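Local coordinates for FBP protein (Leishmania major, PDB 5OEZ) that probably hydrolyses fructose 1,6-bisphosphate to fructose 6-phosphate and phosphate, a magnesium-dependent step of gluconeogenesis, as a homotetramer with an allosteric AMP site, at residues C[26-31]-C[111-116]; C[136-141]-C[164-169]; C[33-38]-C[79-84]; C[102-107]-C[145-150]. All blocks are in the same frame, centred on the assembly; numbering follows the deposited sequence.

Contact 1 of 4, residues C[26-31]-C[111-116]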
loop_
_atom_site.group_PDB
_atom_site.type_symbol
_atom_site.label_atom_id
_atom_site.label_comp_id
_atom_site.label_asym_id
_atom_site.label_seq_id
_atom_site.Cartn_x
_atom_site.Cartn_y
_atom_site.Cartn_z
ATOM N N GLY C 26 -3.603 -8.657 31.046
ATOM C CA GLY C 26 -3.483 -8.069 29.701
ATOM C C GLY C 26 -2.120 -7.495 29.337
ATOM O O GLY C 26 -1.982 -6.857 28.293
ATOM N N ASP C 27 -1.120 -7.709 30.193
ATOM C CA ASP C 27 0.259 -7.303 29.909
ATOM C C ASP C 27 0.753 -7.903 28.589
ATOM O O ASP C 27 1.391 -7.225 27.793
ATOM C CB ASP C 27 1.212 -7.729 31.042
ATOM C CG ASP C 27 1.324 -6.690 32.158
ATOM O OD1 ASP C 27 0.292 -6.074 32.516
ATOM O OD2 ASP C 27 2.458 -6.499 32.678
ATOM N N PHE C 28 0.426 -9.165 28.345
ATOM C CA PHE C 28 0.955 -9.873 27.184
ATOM C C PHE C 28 0.391 -9.302 25.875
ATOM O O PHE C 28 1.105 -9.206 24.867
ATOM C CB PHE C 28 0.703 -11.392 27.291
ATOM C CG PHE C 28 1.417 -12.198 26.235
ATOM C CD1 PHE C 28 2.797 -12.200 26.172
ATOM C CD2 PHE C 28 0.707 -12.945 25.300
ATOM C CE1 PHE C 28 3.459 -12.922 25.192
ATOM C CE2 PHE C 28 1.357 -13.667 24.321
ATOM C CZ PHE C 28 2.740 -13.662 24.267
ATOM N N THR C 29 -0.885 -8.942 25.893
ATOM C CA THR C 29 -1.523 -8.293 24.765
ATOM C C THR C 29 -0.809 -6.993 24.405
ATOM O O THR C 29 -0.515 -6.746 23.228
ATOM C CB THR C 29 -3.004 -8.044 25.084
ATOM O OG1 THR C 29 -3.646 -9.303 25.288
ATOM C CG2 THR C 29 -3.728 -7.327 23.941
ATOM N N LEU C 30 -0.539 -6.161 25.407
ATOM C CA LEU C 30 0.153 -4.899 25.165
ATOM C C LEU C 30 1.555 -5.140 24.628
ATOM O O LEU C 30 1.988 -4.440 23.711
ATOM C CB LEU C 30 0.188 -4.016 26.416
ATOM C CG LEU C 30 -1.149 -3.559 27.018
ATOM C CD1 LEU C 30 -0.916 -2.501 28.091
ATOM C CD2 LEU C 30 -2.106 -3.041 25.965
ATOM N N LEU C 31 2.253 -6.143 25.172
ATOM C CA LEU C 31 3.565 -6.521 24.650
ATOM C C LEU C 31 3.502 -6.893 23.157
ATOM O O LEU C 31 4.295 -6.417 22.359
ATOM C CB LEU C 31 4.146 -7.690 25.443
ATOM C CG LEU C 31 5.553 -8.150 25.056
ATOM C CD1 LEU C 31 6.566 -7.152 25.584
ATOM C CD2 LEU C 31 5.845 -9.528 25.630
ATOM N N GLY C 111 6.615 -3.084 33.709
ATOM C CA GLY C 111 5.858 -4.351 33.731
ATOM C C GLY C 111 6.684 -5.505 34.286
ATOM O O GLY C 111 7.639 -5.280 35.025
ATOM N N ASP C 112 6.331 -6.736 33.912
ATOM C CA ASP C 112 6.929 -7.948 34.515
ATOM C C ASP C 112 7.561 -8.908 33.497
ATOM O O ASP C 112 7.934 -10.031 33.848
ATOM C CB ASP C 112 5.909 -8.657 35.454
ATOM C CG ASP C 112 4.530 -8.844 34.825
ATOM O OD1 ASP C 112 4.355 -8.647 33.597
ATOM O OD2 ASP C 112 3.609 -9.183 35.598
ATOM N N TYR C 113 7.734 -8.461 32.252
ATOM C CA TYR C 113 8.397 -9.268 31.232
ATOM C C TYR C 113 9.851 -8.842 31.026
ATOM O O TYR C 113 10.172 -7.654 31.042
ATOM C CB TYR C 113 7.621 -9.219 29.907
ATOM C CG TYR C 113 6.308 -9.958 29.984
ATOM C CD1 TYR C 113 6.278 -11.326 30.230
ATOM C CD2 TYR C 113 5.096 -9.299 29.796
ATOM C CE1 TYR C 113 5.082 -12.021 30.289
ATOM C CE2 TYR C 113 3.892 -9.986 29.862
ATOM C CZ TYR C 113 3.888 -11.348 30.112
ATOM O OH TYR C 113 2.699 -12.049 30.186
ATOM N N LEU C 114 10.722 -9.836 30.846
ATOM C CA LEU C 114 12.100 -9.623 30.394
ATOM C C LEU C 114 12.103 -10.031 28.934
ATOM O O LEU C 114 11.705 -11.147 28.624
ATOM C CB LEU C 114 13.090 -10.505 31.166
ATOM C CG LEU C 114 13.259 -10.274 32.681
ATOM C CD1 LEU C 114 12.192 -10.989 33.478
ATOM C CD2 LEU C 114 14.634 -10.747 33.137
ATOM N N ILE C 115 12.551 -9.153 28.040
ATOM C CA ILE C 115 12.531 -9.466 26.613
ATOM C C ILE C 115 13.910 -9.255 26.003
ATOM O O ILE C 115 14.560 -8.241 26.228
ATOM C CB ILE C 115 11.428 -8.703 25.850
ATOM C CG1 ILE C 115 11.471 -9.054 24.367
ATOM C CG2 ILE C 115 11.541 -7.201 26.028
ATOM C CD1 ILE C 115 10.162 -8.779 23.645
ATOM N N PHE C 116 14.357 -10.260 25.260
ATOM C CA PHE C 116 15.650 -10.259 24.627
ATOM C C PHE C 116 15.380 -10.440 23.163
ATOM O O PHE C 116 14.709 -11.397 22.787
ATOM C CB PHE C 116 16.511 -11.387 25.197
ATOM C CG PHE C 116 16.802 -11.190 26.640
ATOM C CD1 PHE C 116 17.849 -10.378 27.030
ATOM C CD2 PHE C 116 15.983 -11.746 27.607
ATOM C CE1 PHE C 116 18.114 -10.153 28.373
ATOM C CE2 PHE C 116 16.232 -11.522 28.950
ATOM C CZ PHE C 116 17.297 -10.719 29.335
#
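The allosteric AMP site is built here, where Tyr-113, on strand 113-121, lies against Asp-27 and Phe-28 in the first turn of helix 27-47; Gly-26, Asp-27, Phe-28, Thr-29 and Tyr-113 bind the nucleotide, which is absent from this chain. The phenol lies beside the helix start: its CE2 is 3.7 Å from Asp-27 CB, and its OH reaches Phe-28 CB at 3.6 Å. The two aromatic side chains cross at about a right angle. Phe-28 has CG anti to its backbone N (chi1 -171°), which carries the ring past the phenol oxygen. Leu-31 CD2 rests over one face of the Tyr-113 ring, 4.2 Å from Tyr-113 CD2, and Leu-31 CD1 touches Ile-115 CD1, aliphatics whose branched ends pack between helix and sheet. At the polar end Asp-27 OD2 and Asp-112 OD1 stand 3.0 Å apart, their carboxylate planes 59° apart; the like charges probably raise the affinity of one carboxylate for a proton, partly offset by weak, long ion pairs of Asp-27 OD1 with Arg-25 and Asp-112 OD2 with Arg-140. Val-138 of strand 132-140 and Val-91 of strand 91-96 complete the apolar layer beneath Leu-31.

Contact 2 of 4, residues C[136-141]-C[164-169]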
loop_
_atom_site.group_PDB
_atom_site.type_symbol
_atom_site.label_atom_id
_atom_site.label_comp_id
_atom_site.label_asym_id
_atom_site.label_seq_id
_atom_site.Cartn_x
_atom_site.Cartn_y
_atom_site.Cartn_z
ATOM N N TRP C 136 12.693 -12.726 18.982
ATOM C CA TRP C 136 12.558 -12.334 20.378
ATOM C C TRP C 136 12.161 -13.510 21.262
ATOM O O TRP C 136 11.520 -14.438 20.803
ATOM C CB TRP C 136 11.545 -11.173 20.545
ATOM C CG TRP C 136 10.212 -11.557 20.105
ATOM C CD1 TRP C 136 9.242 -12.142 20.858
ATOM C CD2 TRP C 136 9.682 -11.431 18.780
ATOM N NE1 TRP C 136 8.131 -12.360 20.082
ATOM C CE2 TRP C 136 8.381 -11.951 18.803
ATOM C CE3 TRP C 136 10.184 -10.921 17.583
ATOM C CZ2 TRP C 136 7.585 -11.993 17.681
ATOM C CZ3 TRP C 136 9.381 -10.956 16.465
ATOM C CH2 TRP C 136 8.101 -11.484 16.520
ATOM N N GLY C 137 12.567 -13.439 22.523
ATOM C CA GLY C 137 12.199 -14.412 23.540
ATOM C C GLY C 137 11.806 -13.641 24.775
ATOM O O GLY C 137 12.434 -12.635 25.112
ATOM N N VAL C 138 10.789 -14.140 25.466
ATOM C CA VAL C 138 10.198 -13.460 26.614
ATOM C C VAL C 138 10.210 -14.370 27.857
ATOM O O VAL C 138 9.816 -15.534 27.793
ATOM C CB VAL C 138 8.734 -13.063 26.309
ATOM C CG1 VAL C 138 8.120 -12.239 27.454
ATOM C CG2 VAL C 138 8.618 -12.298 24.998
ATOM N N TRP C 139 10.686 -13.828 28.970
ATOM C CA TRP C 139 10.705 -14.508 30.264
ATOM C C TRP C 139 9.874 -13.651 31.216
ATOM O O TRP C 139 9.589 -12.479 30.917
ATOM C CB TRP C 139 12.128 -14.607 30.806
ATOM C CG TRP C 139 12.958 -15.708 30.257
ATOM C CD1 TRP C 139 13.233 -16.900 30.857
ATOM C CD2 TRP C 139 13.688 -15.702 29.032
ATOM N NE1 TRP C 139 14.074 -17.648 30.078
ATOM C CE2 TRP C 139 14.378 -16.933 28.951
ATOM C CE3 TRP C 139 13.832 -14.780 27.994
ATOM C CZ2 TRP C 139 15.191 -17.270 27.871
ATOM C CZ3 TRP C 139 14.655 -15.115 26.910
ATOM C CH2 TRP C 139 15.308 -16.354 26.854
ATOM N N ARG C 140 9.538 -14.224 32.368
ATOM C CA ARG C 140 8.801 -13.512 33.410
ATOM C C ARG C 140 9.674 -13.339 34.665
ATOM O O ARG C 140 10.545 -14.160 34.941
ATOM C CB ARG C 140 7.499 -14.260 33.710
ATOM C CG ARG C 140 6.605 -13.558 34.704
ATOM C CD ARG C 140 5.359 -14.369 34.977
ATOM N NE ARG C 140 4.445 -14.204 33.858
ATOM C CZ ARG C 140 3.528 -13.245 33.746
ATOM N NH1 ARG C 140 3.352 -12.330 34.700
ATOM N NH2 ARG C 140 2.761 -13.205 32.661
ATOM N N LEU C 141 9.480 -12.248 35.404
ATOM C CA LEU C 141 10.130 -12.105 36.709
ATOM C C LEU C 141 9.809 -13.337 37.539
ATOM O O LEU C 141 8.626 -13.663 37.690
ATOM C CB LEU C 141 9.601 -10.895 37.482
ATOM C CG LEU C 141 10.192 -9.511 37.283
ATOM C CD1 LEU C 141 9.476 -8.526 38.205
ATOM C CD2 LEU C 141 11.677 -9.532 37.563
ATOM N N ASP C 164 12.255 -21.965 31.151
ATOM C CA ASP C 164 11.395 -20.984 31.857
ATOM C C ASP C 164 10.782 -19.910 30.935
ATOM O O ASP C 164 10.020 -19.052 31.388
ATOM C CB ASP C 164 12.223 -20.248 32.922
ATOM C CG ASP C 164 12.825 -21.187 33.957
ATOM O OD1 ASP C 164 12.037 -21.911 34.600
ATOM O OD2 ASP C 164 14.073 -21.185 34.133
ATOM N N MET C 165 11.151 -19.934 29.657
ATOM C CA MET C 165 10.722 -18.931 28.694
ATOM C C MET C 165 9.208 -19.073 28.477
ATOM O O MET C 165 8.724 -20.153 28.179
ATOM C CB MET C 165 11.505 -19.115 27.376
ATOM C CG MET C 165 11.598 -17.904 26.461
ATOM S SD MET C 165 12.367 -18.235 24.842
ATOM C CE MET C 165 13.623 -19.424 25.283
ATOM N N VAL C 166 8.473 -17.980 28.636
ATOM C CA VAL C 166 7.012 -18.015 28.450
ATOM C C VAL C 166 6.549 -17.770 27.003
ATOM O O VAL C 166 5.472 -18.217 26.640
ATOM C CB VAL C 166 6.247 -17.066 29.378
ATOM C CG1 VAL C 166 6.641 -17.311 30.824
ATOM C CG2 VAL C 166 6.472 -15.629 28.969
ATOM N N SER C 167 7.363 -17.103 26.179
ATOM C CA SER C 167 6.989 -16.884 24.783
ATOM C C SER C 167 8.185 -16.599 23.899
ATOM O O SER C 167 9.237 -16.179 24.362
ATOM C CB SER C 167 5.985 -15.731 24.692
ATOM O OG SER C 167 5.595 -15.503 23.358
ATOM N N ALA C 168 8.032 -16.903 22.626
ATOM C CA ALA C 168 9.060 -16.638 21.634
ATOM C C ALA C 168 8.431 -16.431 20.269
ATOM O O ALA C 168 7.383 -16.983 19.986
ATOM C CB ALA C 168 10.050 -17.799 21.570
ATOM N N GLY C 169 9.107 -15.695 19.403
ATOM C CA GLY C 169 8.653 -15.578 18.034
ATOM C C GLY C 169 9.700 -15.013 17.109
ATOM O O GLY C 169 10.755 -14.560 17.558
#
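Trp-136 and Gly-169 form an antiparallel hydrogen-bonded pair: Trp-136 N gives to Gly-169 O at 3.0 Å, and Gly-169 N returns a bond to Trp-136 O. The shortest rung is Val-138 N to Ser-167 O at 2.8 Å. Between the pairs Trp-136/Gly-169 and Val-138/Ser-167, Gly-137 and Ala-168 make a non-hydrogen-bonded pair. Val-138 O receives two donors, Val-166 N at 2.9 Å, lying in the carbonyl plane, and more weakly Ser-167 N, so that Val-166 and Ser-167 both face Val-138 in a classic beta bulge.

Glycine suits position 169 because the Trp-136 indole folds over it, with Gly-169 O 3.5 Å above the ring plane; chi1 of 62° sets the indole between backbone N and carbonyl carbon, turned onto the neighbouring strand. On the face shared by Gly-137 and Ala-168, Met-165 lies across the Trp-139 indole. Its CG sits 3.8 Å from the six-membered ring centroid, only 7° off the normal, and SD adds a Met-aromatic contact while Met-165 CE meets Trp-139 CZ2 at 3.7 Å. A flexible thioether can follow the flat ring in this way. Trp-139 NE1 bonds to Lys-161 O, which helps set the rotation of the indole.

Strand 113-121 pairs with the other edge of strand 132-140, helix 281-294 covers Met-165 and Ala-168, and helix 27-47 packs on Trp-136, Val-138 and Ser-167.

Contact 3 of 4, residues C[33-38]-C[79-84]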
loop_
_atom_site.group_PDB
_atom_site.type_symbol
_atom_site.label_atom_id
_atom_site.label_comp_id
_atom_site.label_asym_id
_atom_site.label_seq_id
_atom_site.Cartn_x
_atom_site.Cartn_y
_atom_site.Cartn_z
ATOM N N MET C 33 1.213 -6.100 20.984
ATOM C CA MET C 33 0.917 -4.891 20.200
ATOM C C MET C 33 2.178 -4.148 19.862
ATOM O O MET C 33 2.358 -3.695 18.721
ATOM C CB MET C 33 0.039 -3.898 20.956
ATOM C CG MET C 33 -1.335 -3.680 20.388
ATOM S SD MET C 33 -2.595 -4.491 21.373
ATOM C CE MET C 33 -2.595 -3.815 23.017
ATOM N N ALA C 34 3.017 -3.952 20.879
ATOM C CA ALA C 34 4.266 -3.230 20.694
ATOM C C ALA C 34 5.188 -3.934 19.668
ATOM O O ALA C 34 5.807 -3.271 18.823
ATOM C CB ALA C 34 4.961 -3.044 22.028
ATOM N N ILE C 35 5.246 -5.262 19.725
ATOM C CA ILE C 35 6.055 -6.048 18.789
ATOM C C ILE C 35 5.515 -5.967 17.360
ATOM O O ILE C 35 6.287 -5.840 16.400
ATOM C CB ILE C 35 6.188 -7.515 19.256
ATOM C CG1 ILE C 35 7.077 -7.570 20.511
ATOM C CG2 ILE C 35 6.808 -8.394 18.176
ATOM C CD1 ILE C 35 7.202 -8.930 21.161
ATOM N N GLN C 36 4.199 -6.079 17.212
ATOM C CA GLN C 36 3.577 -5.947 15.897
ATOM C C GLN C 36 3.884 -4.594 15.281
ATOM O O GLN C 36 4.228 -4.522 14.104
ATOM C CB GLN C 36 2.075 -6.101 15.985
ATOM C CG GLN C 36 1.612 -7.518 16.200
ATOM C CD GLN C 36 0.104 -7.555 16.325
ATOM O OE1 GLN C 36 -0.603 -7.492 15.322
ATOM N NE2 GLN C 36 -0.397 -7.651 17.560
ATOM N N THR C 37 3.767 -3.535 16.079
ATOM C CA THR C 37 4.041 -2.198 15.585
ATOM C C THR C 37 5.472 -2.078 15.121
ATOM O O THR C 37 5.745 -1.489 14.046
ATOM C CB THR C 37 3.739 -1.117 16.651
ATOM O OG1 THR C 37 2.378 -1.235 17.056
ATOM C CG2 THR C 37 3.939 0.274 16.081
ATOM N N SER C 38 6.389 -2.634 15.921
ATOM C CA SER C 38 7.830 -2.599 15.600
ATOM C C SER C 38 8.107 -3.292 14.278
ATOM O O SER C 38 8.859 -2.789 13.441
ATOM C CB SER C 38 8.656 -3.269 16.705
ATOM O OG SER C 38 8.430 -2.650 17.957
ATOM N N ILE C 79 16.075 1.080 17.422
ATOM C CA ILE C 79 15.325 2.227 17.939
ATOM C C ILE C 79 13.813 1.950 18.045
ATOM O O ILE C 79 13.176 2.311 19.044
ATOM C CB ILE C 79 15.556 3.472 17.047
ATOM C CG1 ILE C 79 16.971 4.015 17.269
ATOM C CG2 ILE C 79 14.538 4.587 17.342
ATOM C CD1 ILE C 79 17.432 5.016 16.229
ATOM N N ALA C 80 13.261 1.322 17.008
ATOM C CA ALA C 80 11.836 1.017 16.933
ATOM C C ALA C 80 11.412 0.043 18.011
ATOM O O ALA C 80 10.523 0.342 18.814
ATOM C CB ALA C 80 11.494 0.455 15.567
ATOM N N PHE C 81 12.070 -1.110 18.054
ATOM C CA PHE C 81 11.786 -2.102 19.099
ATOM C C PHE C 81 11.846 -1.511 20.503
ATOM O O PHE C 81 10.950 -1.753 21.303
ATOM C CB PHE C 81 12.713 -3.304 19.008
ATOM C CG PHE C 81 12.141 -4.456 18.232
ATOM C CD1 PHE C 81 11.220 -5.299 18.816
ATOM C CD2 PHE C 81 12.555 -4.714 16.928
ATOM C CE1 PHE C 81 10.692 -6.370 18.110
ATOM C CE2 PHE C 81 12.043 -5.786 16.217
ATOM C CZ PHE C 81 11.107 -6.618 16.809
ATOM N N LYS C 82 12.875 -0.730 20.788
ATOM C CA LYS C 82 13.040 -0.163 22.128
ATOM C C LYS C 82 11.971 0.841 22.469
ATOM O O LYS C 82 11.469 0.848 23.592
ATOM C CB LYS C 82 14.415 0.488 22.305
ATOM C CG LYS C 82 15.560 -0.496 22.277
ATOM C CD LYS C 82 16.912 0.105 22.665
ATOM C CE LYS C 82 17.181 1.516 22.174
ATOM N NZ LYS C 82 18.601 1.840 22.482
ATOM N N ALA C 83 11.635 1.702 21.511
ATOM C CA ALA C 83 10.676 2.774 21.763
ATOM C C ALA C 83 9.288 2.220 22.053
ATOM O O ALA C 83 8.644 2.606 23.037
ATOM C CB ALA C 83 10.626 3.728 20.590
ATOM N N TYR C 84 8.847 1.285 21.224
ATOM C CA TYR C 84 7.532 0.711 21.385
ATOM C C TYR C 84 7.439 -0.235 22.585
ATOM O O TYR C 84 6.423 -0.236 23.278
ATOM C CB TYR C 84 7.063 0.050 20.068
ATOM C CG TYR C 84 6.867 1.070 18.948
ATOM C CD1 TYR C 84 5.939 2.100 19.078
ATOM C CD2 TYR C 84 7.624 1.021 17.771
ATOM C CE1 TYR C 84 5.779 3.049 18.078
ATOM C CE2 TYR C 84 7.462 1.963 16.764
ATOM C CZ TYR C 84 6.532 2.968 16.920
ATOM O OH TYR C 84 6.363 3.908 15.942
#
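Ala-34 O, beside the Tyr-84 ring, is gripped twice by Ser-38: the backbone N bonds at 3.0 Å and the hydroxyl OG donates at 2.8 Å, the two reaching it from opposite faces of the carbonyl plane. A serine is well placed here, since chi1 of -58° turns OG back to its own helix and satisfies the buried hydroxyl without a partner across the interface. The same OG lies 3.6 Å from Phe-81 CA, close against the second helix.

No hydrogen bond crosses between the two segments; two of the contacts are CH-pi. Ser-38 CB stands over the centre of the Phe-81 ring, 3.8 Å from the centroid and 8° off the normal. Thr-37 does the same to Tyr-84, its CG2 3.8 Å from that ring's centroid; with the methyl anti to the backbone N, the branch is directed at the phenol, while OG1 lies near both Glu-198 OE2 of the second subunit and Met-33 O. Small Ala-34 permits close approach, its CB reaching Tyr-84 O at 3.4 Å. Ile-35 CG2 adds a contact with Phe-81 CE1 at 4.4 Å.

Tyr-84 OH bonds to Pro-9 O of the second subunit, which ties the pair into the assembly. The segment axes approach to 8.8 Å at 154°: a near-antiparallel helix pair of the FBPase fold, packed with Phe-81 and Ile-35 against strands of the large sheet.

Contact 4 of 4, residues C[102-107]-C[145-150]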
loop_
_atom_site.group_PDB
_atom_site.type_symbol
_atom_site.label_atom_id
_atom_site.label_comp_id
_atom_site.label_asym_id
_atom_site.label_seq_id
_atom_site.Cartn_x
_atom_site.Cartn_y
_atom_site.Cartn_z
ATOM N N MET C 102 21.788 -4.485 29.401
ATOM C CA MET C 102 20.338 -4.434 29.443
ATOM C C MET C 102 19.847 -3.043 29.844
ATOM O O MET C 102 20.563 -2.263 30.490
ATOM C CB MET C 102 19.809 -5.479 30.418
ATOM C CG MET C 102 19.952 -6.903 29.910
ATOM S SD MET C 102 19.545 -8.170 31.140
ATOM C CE MET C 102 21.005 -8.055 32.165
ATOM N N ILE C 103 18.616 -2.740 29.446
ATOM C CA ILE C 103 17.943 -1.484 29.801
ATOM C C ILE C 103 16.809 -1.798 30.755
ATOM O O ILE C 103 16.034 -2.706 30.507
ATOM C CB ILE C 103 17.387 -0.785 28.550
ATOM C CG1 ILE C 103 18.543 -0.299 27.667
ATOM C CG2 ILE C 103 16.501 0.398 28.922
ATOM C CD1 ILE C 103 18.143 -0.100 26.227
ATOM N N ILE C 104 16.725 -1.048 31.842
ATOM C CA ILE C 104 15.675 -1.204 32.838
ATOM C C ILE C 104 14.630 -0.139 32.525
ATOM O O ILE C 104 14.971 1.036 32.362
ATOM C CB ILE C 104 16.225 -1.041 34.280
ATOM C CG1 ILE C 104 17.028 -2.282 34.714
ATOM C CG2 ILE C 104 15.096 -0.903 35.287
ATOM C CD1 ILE C 104 18.168 -2.706 33.820
ATOM N N ALA C 105 13.370 -0.549 32.420
ATOM C CA ALA C 105 12.273 0.401 32.241
ATOM C C ALA C 105 12.154 1.294 33.468
ATOM O O ALA C 105 12.446 0.856 34.581
ATOM C CB ALA C 105 10.970 -0.339 32.001
ATOM N N GLU C 106 11.721 2.539 33.269
ATOM C CA GLU C 106 11.512 3.483 34.395
ATOM C C GLU C 106 10.315 3.067 35.228
ATOM O O GLU C 106 9.335 2.546 34.682
ATOM C CB GLU C 106 11.283 4.898 33.885
ATOM C CG GLU C 106 12.513 5.531 33.308
ATOM C CD GLU C 106 12.246 6.478 32.155
ATOM O OE1 GLU C 106 11.065 6.781 31.850
ATOM O OE2 GLU C 106 13.241 6.927 31.557
ATOM N N SER C 107 10.408 3.301 36.537
ATOM C CA SER C 107 9.430 2.770 37.523
ATOM C C SER C 107 7.937 2.992 37.237
ATOM O O SER C 107 7.144 2.071 37.438
ATOM C CB SER C 107 9.774 3.204 38.942
ATOM O OG SER C 107 9.769 4.608 39.072
ATOM N N THR C 145 10.671 -11.362 43.329
ATOM C CA THR C 145 11.881 -10.737 42.753
ATOM C C THR C 145 11.558 -9.353 42.171
ATOM O O THR C 145 10.490 -9.148 41.577
ATOM C CB THR C 145 12.502 -11.629 41.656
ATOM O OG1 THR C 145 12.561 -12.985 42.115
ATOM C CG2 THR C 145 13.909 -11.163 41.293
ATOM N N THR C 146 12.482 -8.408 42.358
ATOM C CA THR C 146 12.378 -7.059 41.761
ATOM C C THR C 146 13.685 -6.705 41.044
ATOM O O THR C 146 14.736 -7.297 41.304
ATOM C CB THR C 146 11.995 -5.943 42.749
ATOM O OG1 THR C 146 13.073 -5.729 43.650
ATOM C CG2 THR C 146 10.706 -6.266 43.531
ATOM N N ILE C 147 13.586 -5.762 40.113
ATOM C CA ILE C 147 14.731 -5.282 39.355
ATOM C C ILE C 147 14.673 -3.763 39.310
ATOM O O ILE C 147 13.837 -3.192 38.602
ATOM C CB ILE C 147 14.747 -5.889 37.928
ATOM C CG1 ILE C 147 14.932 -7.410 38.010
ATOM C CG2 ILE C 147 15.864 -5.288 37.082
ATOM C CD1 ILE C 147 14.689 -8.137 36.716
ATOM N N ASN C 148 15.551 -3.129 40.087
ATOM C CA ASN C 148 15.697 -1.673 40.104
ATOM C C ASN C 148 17.044 -1.181 39.544
ATOM O O ASN C 148 17.333 0.010 39.599
ATOM C CB ASN C 148 15.515 -1.156 41.529
ATOM C CG ASN C 148 14.167 -1.550 42.116
ATOM O OD1 ASN C 148 13.190 -1.765 41.385
ATOM N ND2 ASN C 148 14.097 -1.633 43.435
ATOM N N SER C 149 17.840 -2.082 38.973
ATOM C CA SER C 149 19.150 -1.729 38.408
ATOM C C SER C 149 19.642 -2.790 37.438
ATOM O O SER C 149 19.016 -3.845 37.289
ATOM C CB SER C 149 20.182 -1.553 39.522
ATOM O OG SER C 149 20.525 -2.803 40.093
ATOM N N VAL C 150 20.748 -2.496 36.762
ATOM C CA VAL C 150 21.364 -3.449 35.820
ATOM C C VAL C 150 22.035 -4.606 36.593
ATOM O O VAL C 150 22.043 -5.751 36.119
ATOM C CB VAL C 150 22.379 -2.758 34.862
ATOM C CG1 VAL C 150 23.023 -3.767 33.913
ATOM C CG2 VAL C 150 21.701 -1.663 34.042
#
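Ile-104 and Val-150 supply the main apolar contact, joining a short strand to the start of helix 150-158. Ile-104 CD1 meets Val-150 CG2 at 3.7 Å, the two side chains passing at a slant. Lower on the same side chain, Ile-104 CG1 touches Ile-147 CG2 at 4.0 Å. The isoleucine thus spreads its longer branch over both: chi1 of -75° places CG1 anti to the carbonyl carbon, and chi2 of 55° bends CD1 round to the valine. Beta-branched residues suit this place because their branches close to the backbone give compact apolar surfaces for packing strand against loop.

Aliphatic carbons also rest on backbone oxygens. Ile-104 CG1 is 3.6 Å from Ser-149 O, and Val-150 CG2 is 3.8 Å from Met-102 O. No hydrogen bond joins the two segments; their direct contacts are van der Waals.

Polar bonds instead shape the loop from outside. Ser-149 is the N-cap of helix 150-158, its hydroxyl short enough to cap the N-H of Asp-152 in the first turn, while Asp-152 OD2 takes the backbone N-H of Asn-148.

Met-102 and Ile-147 continue the apolar layer onto Ala-153 of the helix and Val-93 of strand 91-96. The arrangement is a helix start laid over the end of a mixed sheet, whose outermost strand within this chain is 103-104.

Overall arrangement
From the N terminus, helix 27-47 enters contact 1 with its first turn and contact 3 with its next turns. Contact 3 closes first, on helix 72-87, and lies wholly within the longer loop that contact 1 closes on strand 113-121. Contact 4 opens at strand 103-104, before contact 1 has closed, so these two cross; it closes after strand 132-140, within which contact 2 has already opened, so contacts 2 and 4 cross too. Contact 2 closes last, on strand 167-173. Backbone pairing of Leu-114 with Trp-139 joins contacts 1 and 2, Ile-35 links contact 3 to both, and Met-102 meets Phe-116. Together they tie three helices to the large sheet.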